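Local coordinates for protein proline dehydrogenase (Bradyrhizobium japonicum USDA 110, PDB 3HAZ) that probably oxidises proline to glutamate in two steps, pairing an FAD-dependent proline dehydrogenase with an NAD-dependent 1-pyrroline-5-carboxylate dehydrogenase in one chain, at residues 114-117 against 118-122; 150-153 against 154-157. All blocks are in the same frame, centred on the assembly; numbering follows the deposited sequence.

Contact 1. Residues 114-117 against 118-122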
ATOM      1  N   THR A 114       1.862 -22.874 -46.930  1.00 15.64           N
ATOM      2  CA  THR A 114       3.159 -22.246 -46.692  1.00 16.43           C
ATOM      3  C   THR A 114       4.268 -22.902 -47.535  1.00 18.04           C
ATOM      4  O   THR A 114       5.120 -22.205 -48.096  1.00 15.99           O
ATOM      5  CB  THR A 114       3.551 -22.242 -45.189  1.00 20.83           C
ATOM      6  OG1 THR A 114       2.442 -21.803 -44.389  1.00 16.94           O
ATOM      7  CG2 THR A 114       4.730 -21.316 -44.959  1.00 11.99           C
ATOM      8  N   ALA A 115       4.256 -24.234 -47.618  1.00 17.07           N
ATOM      9  CA  ALA A 115       5.203 -24.972 -48.471  1.00 22.44           C
ATOM     10  C   ALA A 115       5.072 -24.551 -49.929  1.00 25.69           C
ATOM     11  O   ALA A 115       6.057 -24.518 -50.675  1.00 18.34           O
ATOM     12  CB  ALA A 115       4.979 -26.485 -48.352  1.00 15.22           C
ATOM     13  N   PHE A 116       3.841 -24.253 -50.331  1.00 20.91           N
ATOM     14  CA  PHE A 116       3.560 -23.785 -51.683  1.00 21.49           C
ATOM     15  C   PHE A 116       4.476 -22.641 -52.105  1.00 23.36           C
ATOM     16  O   PHE A 116       4.854 -22.548 -53.266  1.00 18.22           O
ATOM     17  CB  PHE A 116       2.107 -23.324 -51.806  1.00 18.06           C
ATOM     18  CG  PHE A 116       1.814 -22.587 -53.084  1.00 21.34           C
ATOM     19  CD1 PHE A 116       1.674 -23.278 -54.281  1.00 26.01           C
ATOM     20  CD2 PHE A 116       1.682 -21.202 -53.092  1.00 24.76           C
ATOM     21  CE1 PHE A 116       1.399 -22.599 -55.470  1.00 27.29           C
ATOM     22  CE2 PHE A 116       1.407 -20.517 -54.278  1.00 25.43           C
ATOM     23  CZ  PHE A 116       1.269 -21.218 -55.466  1.00 15.62           C
ATOM     24  N   LEU A 117       4.828 -21.774 -51.158  1.00 17.34           N
ATOM     25  CA  LEU A 117       5.646 -20.600 -51.466  1.00 16.62           C
ATOM     26  C   LEU A 117       7.069 -20.948 -51.902  1.00 18.13           C
ATOM     27  O   LEU A 117       7.708 -20.175 -52.620  1.00 16.93           O
ATOM     28  CB  LEU A 117       5.684 -19.639 -50.277  1.00 25.34           C
ATOM     29  CG  LEU A 117       4.353 -19.044 -49.822  1.00 23.39           C
ATOM     30  CD1 LEU A 117       4.558 -18.216 -48.555  1.00 25.03           C
ATOM     31  CD2 LEU A 117       3.722 -18.197 -50.925  1.00 19.34           C
ATOM     32  N   VAL A 118       7.584 -22.097 -51.471  1.00 18.79           N
ATOM     33  CA  VAL A 118       8.897 -22.520 -51.952  1.00 28.02           C
ATOM     34  C   VAL A 118       8.807 -23.711 -52.895  1.00 29.21           C
ATOM     35  O   VAL A 118       9.674 -23.910 -53.738  1.00 30.47           O
ATOM     36  CB  VAL A 118       9.875 -22.844 -50.801  1.00 35.96           C
ATOM     37  CG1 VAL A 118      10.112 -21.610 -49.953  1.00 30.44           C
ATOM     38  CG2 VAL A 118       9.362 -24.017 -49.957  1.00 28.57           C
ATOM     39  N   ASN A 119       7.747 -24.495 -52.745  1.00 29.27           N
ATOM     40  CA  ASN A 119       7.593 -25.735 -53.492  1.00 30.75           C
ATOM     41  C   ASN A 119       6.190 -25.786 -54.076  1.00 28.31           C
ATOM     42  O   ASN A 119       5.277 -26.360 -53.484  1.00 32.27           O
ATOM     43  CB  ASN A 119       7.858 -26.940 -52.576  1.00 25.86           C
ATOM     44  CG  ASN A 119       7.857 -28.275 -53.320  1.00 34.60           C
ATOM     45  OD1 ASN A 119       7.524 -28.348 -54.506  1.00 30.22           O
ATOM     46  ND2 ASN A 119       8.231 -29.340 -52.616  1.00 30.18           N
ATOM     47  N   ALA A 120       6.022 -25.164 -55.238  1.00 27.91           N
ATOM     48  CA  ALA A 120       4.709 -25.033 -55.862  1.00 34.40           C
ATOM     49  C   ALA A 120       3.977 -26.370 -56.000  1.00 36.26           C
ATOM     50  O   ALA A 120       2.772 -26.456 -55.742  1.00 33.88           O
ATOM     51  CB  ALA A 120       4.832 -24.345 -57.213  1.00 30.79           C
ATOM     52  N   SER A 121       4.705 -27.414 -56.387  1.00 32.13           N
ATOM     53  CA  SER A 121       4.081 -28.717 -56.612  1.00 38.49           C
ATOM     54  C   SER A 121       3.516 -29.348 -55.336  1.00 43.25           C
ATOM     55  O   SER A 121       2.679 -30.244 -55.404  1.00 39.63           O
ATOM     56  CB  SER A 121       5.039 -29.681 -57.331  1.00 35.74           C
ATOM     57  OG  SER A 121       6.333 -29.671 -56.757  1.00 46.70           O
ATOM     58  N   ALA A 122       3.958 -28.864 -54.177  1.00 45.38           N
ATOM     59  CA  ALA A 122       3.503 -29.414 -52.901  1.00 41.42           C
ATOM     60  C   ALA A 122       1.998 -29.241 -52.681  1.00 40.63           C
ATOM     61  O   ALA A 122       1.350 -30.105 -52.091  1.00 47.34           O
ATOM     62  CB  ALA A 122       4.292 -28.806 -51.740  1.00 45.66           C
TER

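Contact 2. Residues 150-153 against 154-157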
ATOM      1  N   GLY A 150     -15.183 -19.074 -35.456  1.00 27.04           N
ATOM      2  CA  GLY A 150     -16.107 -19.932 -36.178  1.00 19.20           C
ATOM      3  C   GLY A 150     -15.609 -20.105 -37.602  1.00 26.62           C
ATOM      4  O   GLY A 150     -14.955 -19.213 -38.145  1.00 22.64           O
ATOM      5  N   ALA A 151     -15.903 -21.252 -38.210  1.00 25.82           N
ATOM      6  CA  ALA A 151     -15.430 -21.523 -39.569  1.00 29.13           C
ATOM      7  C   ALA A 151     -15.918 -20.502 -40.608  1.00 26.53           C
ATOM      8  O   ALA A 151     -15.142 -20.068 -41.462  1.00 27.56           O
ATOM      9  CB  ALA A 151     -15.786 -22.945 -39.992  1.00 24.39           C
ATOM     10  N   PRO A 152     -17.206 -20.117 -40.550  1.00 23.63           N
ATOM     11  CA  PRO A 152     -17.679 -19.150 -41.553  1.00 22.53           C
ATOM     12  C   PRO A 152     -16.922 -17.814 -41.550  1.00 24.93           C
ATOM     13  O   PRO A 152     -16.628 -17.273 -42.621  1.00 20.56           O
ATOM     14  CB  PRO A 152     -19.161 -18.963 -41.188  1.00 22.94           C
ATOM     15  CG  PRO A 152     -19.552 -20.277 -40.580  1.00 18.80           C
ATOM     16  CD  PRO A 152     -18.323 -20.714 -39.788  1.00 20.11           C
ATOM     17  N   ALA A 153     -16.591 -17.291 -40.374  1.00 19.71           N
ATOM     18  CA  ALA A 153     -15.853 -16.032 -40.320  1.00 27.50           C
ATOM     19  C   ALA A 153     -14.433 -16.202 -40.875  1.00 32.14           C
ATOM     20  O   ALA A 153     -13.884 -15.286 -41.487  1.00 26.76           O
ATOM     21  CB  ALA A 153     -15.816 -15.479 -38.891  1.00 27.00           C
ATOM     22  N   VAL A 154     -13.840 -17.373 -40.656  1.00 26.59           N
ATOM     23  CA  VAL A 154     -12.503 -17.638 -41.178  1.00 26.06           C
ATOM     24  C   VAL A 154     -12.517 -17.658 -42.710  1.00 24.05           C
ATOM     25  O   VAL A 154     -11.606 -17.136 -43.354  1.00 23.79           O
ATOM     26  CB  VAL A 154     -11.908 -18.947 -40.610  1.00 24.38           C
ATOM     27  CG1 VAL A 154     -10.569 -19.291 -41.312  1.00 17.78           C
ATOM     28  CG2 VAL A 154     -11.730 -18.826 -39.097  1.00 24.25           C
ATOM     29  N   ARG A 155     -13.561 -18.246 -43.289  1.00 23.17           N
ATOM     30  CA  ARG A 155     -13.728 -18.235 -44.740  1.00 22.96           C
ATOM     31  C   ARG A 155     -13.853 -16.801 -45.240  1.00 29.10           C
ATOM     32  O   ARG A 155     -13.190 -16.404 -46.203  1.00 24.56           O
ATOM     33  CB  ARG A 155     -14.946 -19.070 -45.164  1.00 18.23           C
ATOM     34  CG  ARG A 155     -14.828 -20.536 -44.769  1.00 25.16           C
ATOM     35  CD  ARG A 155     -16.030 -21.374 -45.202  1.00 29.59           C
ATOM     36  NE  ARG A 155     -15.896 -22.737 -44.696  1.00 34.40           N
ATOM     37  CZ  ARG A 155     -16.697 -23.289 -43.789  1.00 33.94           C
ATOM     38  NH1 ARG A 155     -17.726 -22.607 -43.302  1.00 28.30           N
ATOM     39  NH2 ARG A 155     -16.472 -24.531 -43.378  1.00 31.20           N
ATOM     40  N   THR A 156     -14.689 -16.021 -44.565  1.00 26.30           N
ATOM     41  CA  THR A 156     -14.860 -14.613 -44.914  1.00 22.26           C
ATOM     42  C   THR A 156     -13.542 -13.844 -44.796  1.00 22.24           C
ATOM     43  O   THR A 156     -13.184 -13.075 -45.684  1.00 19.03           O
ATOM     44  CB  THR A 156     -15.926 -13.958 -44.031  1.00 22.14           C
ATOM     45  OG1 THR A 156     -17.164 -14.656 -44.202  1.00 29.00           O
ATOM     46  CG2 THR A 156     -16.112 -12.499 -44.414  1.00 26.06           C
ATOM     47  N   ALA A 157     -12.820 -14.059 -43.700  1.00 18.08           N
ATOM     48  CA  ALA A 157     -11.514 -13.428 -43.524  1.00 21.35           C
ATOM     49  C   ALA A 157     -10.519 -13.860 -44.612  1.00 26.32           C
ATOM     50  O   ALA A 157      -9.717 -13.055 -45.092  1.00 22.69           O
ATOM     51  CB  ALA A 157     -10.956 -13.729 -42.134  1.00 16.80           C
TER

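Contact 1. Residues 114-117 against 118-122
The carbonyl O of Ala-115, on helix 106-115, takes two backbone N-H groups from the residues that follow. Asn-119 N gives the shorter bond, 2.7 Å to Ala-115 O, arriving almost in line with the C=O bond, while Val-118 N, 3.0 Å from the same Ala-115 O, sits well above the carbonyl plane with a more bent N-H...O angle (142°). One acceptor thus holds an i+3 and an i+4 donor. Val-118 CG2 also lies against this oxygen, 3.4 Å from Ala-115 O, in the position between backbone N and carbonyl carbon that chi1 of -62° gives it. Ala-120 to Ala-122 form a short 3-10 segment, with Ala-122 N bonded to Asn-119 O. The Phe-116 ring has its CG anti to the backbone N (chi1 169°); its CE1 is 4.2 Å from Ala-120 CB, and Ala-120 O stands at the ring edge, near its plane. Ala-115 CB and Ala-122 CB touch at 4.2 Å. Ser-121 OG donates in the amide carbonyl plane to Asn-119 OD1 at 2.9 Å, while Asn-119 ND2 bonds to Asp-805 O. Leu-117 packs on helices 71-85 and 452-463, Phe-116 meets the His-449 ring, and Val-118 lies on helix 804-819, so the turn sits among elements of the DNA-binding, proline dehydrogenase and aldehyde dehydrogenase parts of the chain.

Contact 2. Residues 150-153 against 154-157
Four backbone bonds step from Gly-150 to Val-154, Ala-151 to Arg-155, Pro-152 to Thr-156 and Ala-153 to Ala-157, forming the first turns of helix 151-168. The first is weak, 3.3 Å from Val-154 N to Gly-150 O; the last is the shortest, 2.7 Å from Ala-157 N to Ala-153 O. Gly-150 is the N-cap, and its positive phi (98°) turns the chain from helix 140-149 into this one. In van der Waals packing, the Arg-155 guanidinium lays one face over the methyl of Ala-151, with NH2 3.8 Å from Ala-151 CB. Its chain is extended from CG to NE, which carries the group back alongside Ala-151, the first residue of the helix; NH1 comes 4.0 Å from Pro-152 CG. Val-154 CG2 rests 3.4 Å from Gly-150 O, and the same side chain packs on Leu-145 and Val-146. Among polar groups, Arg-155 NH2 forms a salt bridge with Glu-103. Ala-151 N bonds to Glu-48, and Thr-156 OG1 to Lys-52 O, both of the second subunit. These two bonds tie the start of the helix to the subunit interface, and the Glu-48 carboxylate is probably favoured electrostatically at the positive end of the helix dipole.

Contacts 1 and 2 follow one another along the chain inside the DNA-binding domain, their centres 24 Å apart and their nearest atoms about 14 Å apart, without touching. Residues 114-122 follow on from helix 106-115, whereas residues 150-157 open helix 151-168, and helix 140-149 lies between them in sequence. Their surroundings differ: contact 1 is packed within its own chain, against parts of both catalytic domains, and contact 2 also meets the second subunit. Both lie away from the FAD and NAD sites and from the predicted catalytic Glu-760 and Cys-794.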